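Local coordinates for DUF3299 domain-containing protein (Pseudomonas aeruginosa, PDB 4HSP) that is of unknown function but belongs to the DUF3299 family, whose members are grouped with OB-fold proteins, and forms a four-subunit assembly in the crystal, at residues 60-65 with 111-116; 75-81 with 96-102. One frame throughout, in Å; residues are numbered along the deposited sequence.

Contact 1 (60-65 with 111-116)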
loop_
_atom_site.group_PDB
_atom_site.type_symbol
_atom_site.label_atom_id
_atom_site.label_comp_id
_atom_site.label_asym_id
_atom_site.label_seq_id
_atom_site.Cartn_x
_atom_site.Cartn_y
_atom_site.Cartn_z
ATOM N N PRO A 60 4.976 -9.249 -18.526
ATOM C CA PRO A 60 4.308 -8.893 -17.251
ATOM C C PRO A 60 5.339 -8.562 -16.166
ATOM O O PRO A 60 6.484 -9.020 -16.223
ATOM C CB PRO A 60 3.535 -10.164 -16.917
ATOM C CG PRO A 60 4.430 -11.274 -17.463
ATOM C CD PRO A 60 5.298 -10.697 -18.558
ATOM N N GLY A 61 4.942 -7.790 -15.171
ATOM C CA GLY A 61 5.864 -7.465 -14.090
ATOM C C GLY A 61 5.404 -6.390 -13.130
ATOM O O GLY A 61 4.269 -5.930 -13.198
ATOM N N TYR A 62 6.293 -6.024 -12.197
ATOM C CA TYR A 62 6.043 -5.008 -11.189
ATOM C C TYR A 62 6.842 -3.760 -11.516
ATOM O O TYR A 62 7.903 -3.843 -12.131
ATOM C CB TYR A 62 6.393 -5.571 -9.783
ATOM C CG TYR A 62 5.311 -6.502 -9.279
ATOM C CD1 TYR A 62 4.197 -6.004 -8.608
ATOM C CD2 TYR A 62 5.342 -7.868 -9.574
ATOM C CE1 TYR A 62 3.187 -6.852 -8.159
ATOM C CE2 TYR A 62 4.344 -8.729 -9.111
ATOM C CZ TYR A 62 3.265 -8.212 -8.406
ATOM O OH TYR A 62 2.238 -9.012 -7.980
ATOM N N ILE A 63 6.301 -2.593 -11.160
ATOM C CA ILE A 63 6.915 -1.305 -11.489
ATOM C C ILE A 63 7.667 -0.679 -10.290
ATOM O O ILE A 63 7.093 -0.544 -9.208
ATOM C CB ILE A 63 5.825 -0.366 -12.014
ATOM C CG1 ILE A 63 5.274 -0.890 -13.371
ATOM C CG2 ILE A 63 6.323 1.096 -12.082
ATOM C CD1 ILE A 63 4.072 -0.025 -13.964
ATOM N N VAL A 64 8.985 -0.385 -10.512
ATOM C CA VAL A 64 9.907 0.314 -9.628
ATOM C C VAL A 64 10.040 1.720 -10.226
ATOM O O VAL A 64 10.776 1.890 -11.199
ATOM C CB VAL A 64 11.272 -0.398 -9.432
ATOM C CG1 VAL A 64 12.142 0.371 -8.441
ATOM C CG2 VAL A 64 11.085 -1.834 -8.958
ATOM N N PRO A 65 9.302 2.727 -9.700
ATOM C CA PRO A 65 9.332 4.065 -10.313
ATOM C C PRO A 65 10.683 4.757 -10.222
ATOM O O PRO A 65 11.388 4.622 -9.211
ATOM C CB PRO A 65 8.266 4.840 -9.537
ATOM C CG PRO A 65 8.068 4.110 -8.298
ATOM C CD PRO A 65 8.361 2.685 -8.558
ATOM N N LEU A 111 0.628 0.954 -7.895
ATOM C CA LEU A 111 1.845 0.193 -8.206
ATOM C C LEU A 111 2.039 -1.044 -7.317
ATOM O O LEU A 111 3.120 -1.640 -7.320
ATOM C CB LEU A 111 3.104 1.076 -8.125
ATOM C CG LEU A 111 3.206 2.287 -9.078
ATOM C CD1 LEU A 111 4.549 2.986 -8.914
ATOM C CD2 LEU A 111 3.006 1.889 -10.531
ATOM N N TYR A 112 0.995 -1.452 -6.596
ATOM C CA TYR A 112 0.956 -2.614 -5.689
ATOM C C TYR A 112 0.621 -3.868 -6.495
ATOM O O TYR A 112 0.768 -4.988 -6.016
ATOM C CB TYR A 112 -0.116 -2.374 -4.578
ATOM C CG TYR A 112 -1.524 -2.188 -5.131
ATOM C CD1 TYR A 112 -1.937 -0.960 -5.646
ATOM C CD2 TYR A 112 -2.407 -3.264 -5.230
ATOM C CE1 TYR A 112 -3.188 -0.809 -6.250
ATOM C CE2 TYR A 112 -3.668 -3.118 -5.818
ATOM C CZ TYR A 112 -4.052 -1.889 -6.330
ATOM O OH TYR A 112 -5.296 -1.719 -6.897
ATOM N N GLN A 113 0.115 -3.669 -7.712
ATOM C CA GLN A 113 -0.332 -4.742 -8.604
ATOM C C GLN A 113 0.639 -4.931 -9.756
ATOM O O GLN A 113 1.392 -3.988 -10.072
ATOM C CB GLN A 113 -1.746 -4.412 -9.137
ATOM C CG GLN A 113 -1.794 -3.304 -10.174
ATOM C CD GLN A 113 -3.149 -2.686 -10.270
ATOM O OE1 GLN A 113 -4.146 -3.327 -10.605
ATOM N NE2 GLN A 113 -3.205 -1.414 -9.979
ATOM N N PRO A 114 0.629 -6.127 -10.414
ATOM C CA PRO A 114 1.471 -6.289 -11.596
ATOM C C PRO A 114 0.791 -5.652 -12.800
ATOM O O PRO A 114 -0.420 -5.378 -12.778
ATOM C CB PRO A 114 1.609 -7.808 -11.732
ATOM C CG PRO A 114 0.454 -8.384 -10.999
ATOM C CD PRO A 114 -0.241 -7.312 -10.224
ATOM N N PHE A 115 1.576 -5.402 -13.838
ATOM C CA PHE A 115 1.120 -4.825 -15.096
ATOM C C PHE A 115 1.626 -5.595 -16.288
ATOM O O PHE A 115 2.569 -6.355 -16.163
ATOM C CB PHE A 115 1.635 -3.385 -15.229
ATOM C CG PHE A 115 1.006 -2.399 -14.287
ATOM C CD1 PHE A 115 1.482 -2.251 -12.985
ATOM C CD2 PHE A 115 -0.043 -1.592 -14.704
ATOM C CE1 PHE A 115 0.892 -1.344 -12.107
ATOM C CE2 PHE A 115 -0.637 -0.690 -13.820
ATOM C CZ PHE A 115 -0.165 -0.575 -12.528
ATOM N N TRP A 116 0.990 -5.375 -17.444
ATOM C CA TRP A 116 1.415 -5.763 -18.783
ATOM C C TRP A 116 2.054 -4.510 -19.406
ATOM O O TRP A 116 1.415 -3.459 -19.446
ATOM C CB TRP A 116 0.238 -6.269 -19.663
ATOM C CG TRP A 116 -0.242 -7.644 -19.321
ATOM C CD1 TRP A 116 -1.403 -7.978 -18.682
ATOM C CD2 TRP A 116 0.469 -8.868 -19.533
ATOM N NE1 TRP A 116 -1.433 -9.330 -18.432
ATOM C CE2 TRP A 116 -0.299 -9.905 -18.953
ATOM C CE3 TRP A 116 1.689 -9.193 -20.154
ATOM C CZ2 TRP A 116 0.093 -11.245 -19.013
ATOM C CZ3 TRP A 116 2.083 -10.521 -20.201
ATOM C CH2 TRP A 116 1.309 -11.526 -19.606
HETATM O O HOH W 1 3.575 -2.631 -9.921
#

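Contact 2 (75-81 with 96-102)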
loop_
_atom_site.group_PDB
_atom_site.type_symbol
_atom_site.label_atom_id
_atom_site.label_comp_id
_atom_site.label_asym_id
_atom_site.label_seq_id
_atom_site.Cartn_x
_atom_site.Cartn_y
_atom_site.Cartn_z
ATOM N N THR A 75 6.629 8.023 -15.348
ATOM C CA THR A 75 6.908 7.991 -16.777
ATOM C C THR A 75 8.196 7.239 -17.097
ATOM O O THR A 75 8.432 6.944 -18.264
ATOM C CB THR A 75 6.927 9.410 -17.318
ATOM O OG1 THR A 75 7.826 10.193 -16.529
ATOM C CG2 THR A 75 5.529 10.034 -17.343
ATOM N N GLU A 76 9.030 6.937 -16.081
ATOM C CA GLU A 76 10.260 6.145 -16.232
ATOM C C GLU A 76 10.340 5.179 -15.076
ATOM O O GLU A 76 10.162 5.560 -13.927
ATOM C CB GLU A 76 11.543 6.994 -16.348
ATOM C CG GLU A 76 11.661 7.768 -17.657
ATOM C CD GLU A 76 12.905 8.617 -17.853
ATOM O OE1 GLU A 76 14.026 8.108 -17.620
ATOM O OE2 GLU A 76 12.761 9.781 -18.292
ATOM N N PHE A 77 10.556 3.913 -15.373
ATOM C CA PHE A 77 10.606 2.913 -14.327
ATOM C C PHE A 77 11.340 1.661 -14.735
ATOM O O PHE A 77 11.562 1.427 -15.920
ATOM C CB PHE A 77 9.174 2.542 -13.898
ATOM C CG PHE A 77 8.290 1.949 -14.962
ATOM C CD1 PHE A 77 8.253 0.571 -15.171
ATOM C CD2 PHE A 77 7.437 2.762 -15.709
ATOM C CE1 PHE A 77 7.391 0.012 -16.113
ATOM C CE2 PHE A 77 6.575 2.207 -16.652
ATOM C CZ PHE A 77 6.542 0.829 -16.836
ATOM N N LEU A 78 11.672 0.817 -13.734
ATOM C CA LEU A 78 12.210 -0.522 -13.970
ATOM C C LEU A 78 11.056 -1.516 -13.892
ATOM O O LEU A 78 10.253 -1.448 -12.958
ATOM C CB LEU A 78 13.309 -0.911 -12.965
ATOM C CG LEU A 78 14.532 0.010 -12.791
ATOM C CD1 LEU A 78 15.430 -0.497 -11.648
ATOM C CD2 LEU A 78 15.354 0.170 -14.110
ATOM N N LEU A 79 10.946 -2.399 -14.898
ATOM C CA LEU A 79 10.025 -3.527 -14.931
ATOM C C LEU A 79 10.824 -4.710 -14.443
ATOM O O LEU A 79 11.917 -4.991 -14.950
ATOM C CB LEU A 79 9.426 -3.772 -16.334
ATOM C CG LEU A 79 8.301 -4.806 -16.408
ATOM C CD1 LEU A 79 7.033 -4.307 -15.621
ATOM C CD2 LEU A 79 7.968 -5.116 -17.844
ATOM N N VAL A 80 10.331 -5.328 -13.377
ATOM C CA VAL A 80 10.974 -6.438 -12.676
ATOM C C VAL A 80 9.957 -7.602 -12.544
ATOM O O VAL A 80 8.736 -7.363 -12.589
ATOM C CB VAL A 80 11.501 -5.944 -11.290
ATOM C CG1 VAL A 80 12.682 -4.974 -11.456
ATOM C CG2 VAL A 80 10.378 -5.288 -10.496
ATOM N N PRO A 81 10.432 -8.847 -12.341
ATOM C CA PRO A 81 9.494 -9.982 -12.275
ATOM C C PRO A 81 8.836 -10.184 -10.901
ATOM O O PRO A 81 8.008 -11.082 -10.745
ATOM C CB PRO A 81 10.376 -11.202 -12.637
ATOM C CG PRO A 81 11.771 -10.686 -12.801
ATOM C CD PRO A 81 11.836 -9.313 -12.256
ATOM N N GLN A 96 17.006 -9.536 -16.106
ATOM C CA GLN A 96 15.701 -9.755 -15.476
ATOM C C GLN A 96 15.146 -8.373 -15.055
ATOM O O GLN A 96 14.387 -8.246 -14.104
ATOM C CB GLN A 96 15.787 -10.772 -14.297
ATOM C CG GLN A 96 16.172 -12.222 -14.695
ATOM C CD GLN A 96 15.095 -12.977 -15.449
ATOM O OE1 GLN A 96 14.305 -13.726 -14.858
ATOM N NE2 GLN A 96 15.063 -12.839 -16.779
ATOM N N ILE A 97 15.552 -7.330 -15.800
ATOM C CA ILE A 97 15.128 -5.933 -15.633
ATOM C C ILE A 97 15.004 -5.288 -17.014
ATOM O O ILE A 97 15.878 -5.465 -17.856
ATOM C CB ILE A 97 16.071 -5.066 -14.725
ATOM C CG1 ILE A 97 16.526 -5.801 -13.434
ATOM C CG2 ILE A 97 15.424 -3.689 -14.421
ATOM C CD1 ILE A 97 17.372 -4.962 -12.434
ATOM N N VAL A 98 13.928 -4.525 -17.222
ATOM C CA VAL A 98 13.688 -3.693 -18.394
ATOM C C VAL A 98 13.546 -2.227 -17.921
ATOM O O VAL A 98 12.716 -1.943 -17.058
ATOM C CB VAL A 98 12.442 -4.146 -19.213
ATOM C CG1 VAL A 98 12.309 -3.344 -20.501
ATOM C CG2 VAL A 98 12.478 -5.649 -19.504
ATOM N N TYR A 99 14.349 -1.315 -18.481
ATOM C CA TYR A 99 14.213 0.123 -18.247
ATOM C C TYR A 99 13.127 0.606 -19.222
ATOM O O TYR A 99 13.302 0.518 -20.440
ATOM C CB TYR A 99 15.555 0.839 -18.470
ATOM C CG TYR A 99 15.598 2.299 -18.071
ATOM C CD1 TYR A 99 15.088 3.290 -18.910
ATOM C CD2 TYR A 99 16.263 2.705 -16.912
ATOM C CE1 TYR A 99 15.156 4.642 -18.562
ATOM C CE2 TYR A 99 16.361 4.056 -16.565
ATOM C CZ TYR A 99 15.798 5.022 -17.390
ATOM O OH TYR A 99 15.899 6.353 -17.039
ATOM N N VAL A 100 11.977 1.036 -18.686
ATOM C CA VAL A 100 10.818 1.462 -19.478
ATOM C C VAL A 100 10.635 2.987 -19.387
ATOM O O VAL A 100 10.792 3.551 -18.312
ATOM C CB VAL A 100 9.526 0.720 -19.030
ATOM C CG1 VAL A 100 8.357 0.987 -19.969
ATOM C CG2 VAL A 100 9.760 -0.766 -18.875
ATOM N N LYS A 101 10.322 3.625 -20.546
ATOM C CA LYS A 101 9.936 5.034 -20.762
ATOM C C LYS A 101 8.523 5.015 -21.366
ATOM O O LYS A 101 8.290 4.272 -22.324
ATOM C CB LYS A 101 10.926 5.797 -21.686
ATOM C CG LYS A 101 12.279 6.100 -21.051
ATOM C CD LYS A 101 13.103 7.082 -21.880
ATOM C CE LYS A 101 14.543 7.169 -21.403
ATOM N NZ LYS A 101 15.333 8.211 -22.125
ATOM N N THR A 102 7.571 5.748 -20.767
ATOM C CA THR A 102 6.191 5.800 -21.275
ATOM C C THR A 102 5.666 7.268 -21.343
ATOM O O THR A 102 5.876 8.058 -20.415
ATOM C CB THR A 102 5.243 4.871 -20.464
ATOM O OG1 THR A 102 3.940 4.886 -21.054
ATOM C CG2 THR A 102 5.134 5.235 -18.990
#

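Contact 1 (60-65 with 111-116)
Pro60 lays its pyrrolidine ring over one face of the Trp116 indole, with CB 3.8 Å from the centroid of the six-membered ring and 17° off its normal, a CH-pi contact. The next pair is hydrogen-bonded and antiparallel: Gly61 N gives to Phe115 O at 2.9 Å, and Phe115 N to Gly61 O at 2.8 Å. Tyr62 and Pro114 then lie alongside each other, pointing the same way; Pro114 CB sits over the phenol face, 4.0 Å from the ring centroid, while Tyr112 O lies at the ring's edge. Ile63 crosses Phe115 at about a right angle. Its chi1 of -66° puts CG1 beside the backbone N, and an extended chi2 of 177° carries CD1 over the Phe115 face, 4.0 Å from the centroid. The other branch, CG2, meets Leu111 CD2 at 3.7 Å. Direct pairing is lost here, and a water bridges instead, accepting from Ile63 N at 3.0 Å and donating to Leu111 O and Gln113 O. Strand 55-68 thus has strand 115-118 along one edge and strand 73-80 along the other, while Val142 of strand 132-144 packs on both Ile63 and Phe115, and His88 of a second subunit on Tyr62 and Pro114.

Contact 2 (75-81 with 96-102)
Thr75 O accepts Thr102 N at 2.9 Å, the first rung of an antiparallel ladder. At Glu76 the chain turns a corner; CG lies beside the backbone N and the side chain runs on extended beyond CG, taking OE1 to Tyr99 OH, which donates to it at 2.6 Å nearly along the C-O axis. The carboxylate and phenol planes are 60° apart. Glu76 CG also runs alongside Lys101 CG, but OE1 and Lys101 NZ stay 4.7 Å apart, too far for a salt bridge; OE2 lies near Glu67 OE2, a like charge whose proximity may raise the proton affinity of either group. Phe77 exchanges two backbone bonds with Val100. Its chi1 of 61° places CG between the backbone N and the carbonyl carbon, and one ring face is covered by Val100, whose CB stands 3.8 Å from the ring centroid in a CH-pi contact. These are neighbouring strands of a mixed sheet, consistent with an OB-like barrel, as expected of the DUF3299 family, and their segment axes diverge from antiparallel to 133°. Leu78, on the face of Glu76 and Tyr99, packs CB against Ile97 CG2 at 3.8 Å and reaches Tyr99 CD2 with CD2. Leu79, on the Phe77 face, forms the second hydrogen-bonded pair, with Val98, and sets CB 4.0 Å from Val100 CG2. Val80 only grazes Ile97, and Pro81 closes the segment with CD 3.3 Å from Gln96 O.

Both contacts are largely buried, their centres about 9 Å apart, and contact 2 is nested in the chain loop that contact 1 closes. Strands 55-68 and 73-80 are adjacent, probably joined by Tyr62 N to Val80 O (2.8 Å) and Leu78 N to Val64 O (2.9 Å); Ile63 CG1 also packs on Phe77 CE1 at 3.6 Å. Contact 2, its centre about 5 Å from the chain centre, is a near-continuous backbone ladder, with a carboxylate-phenol bond at its partly exposed end. Contact 1, its centre about 9 Å from the chain centre, has one hydrogen-bonded pair, relies on proline-aromatic faces and a water, and meets other subunits.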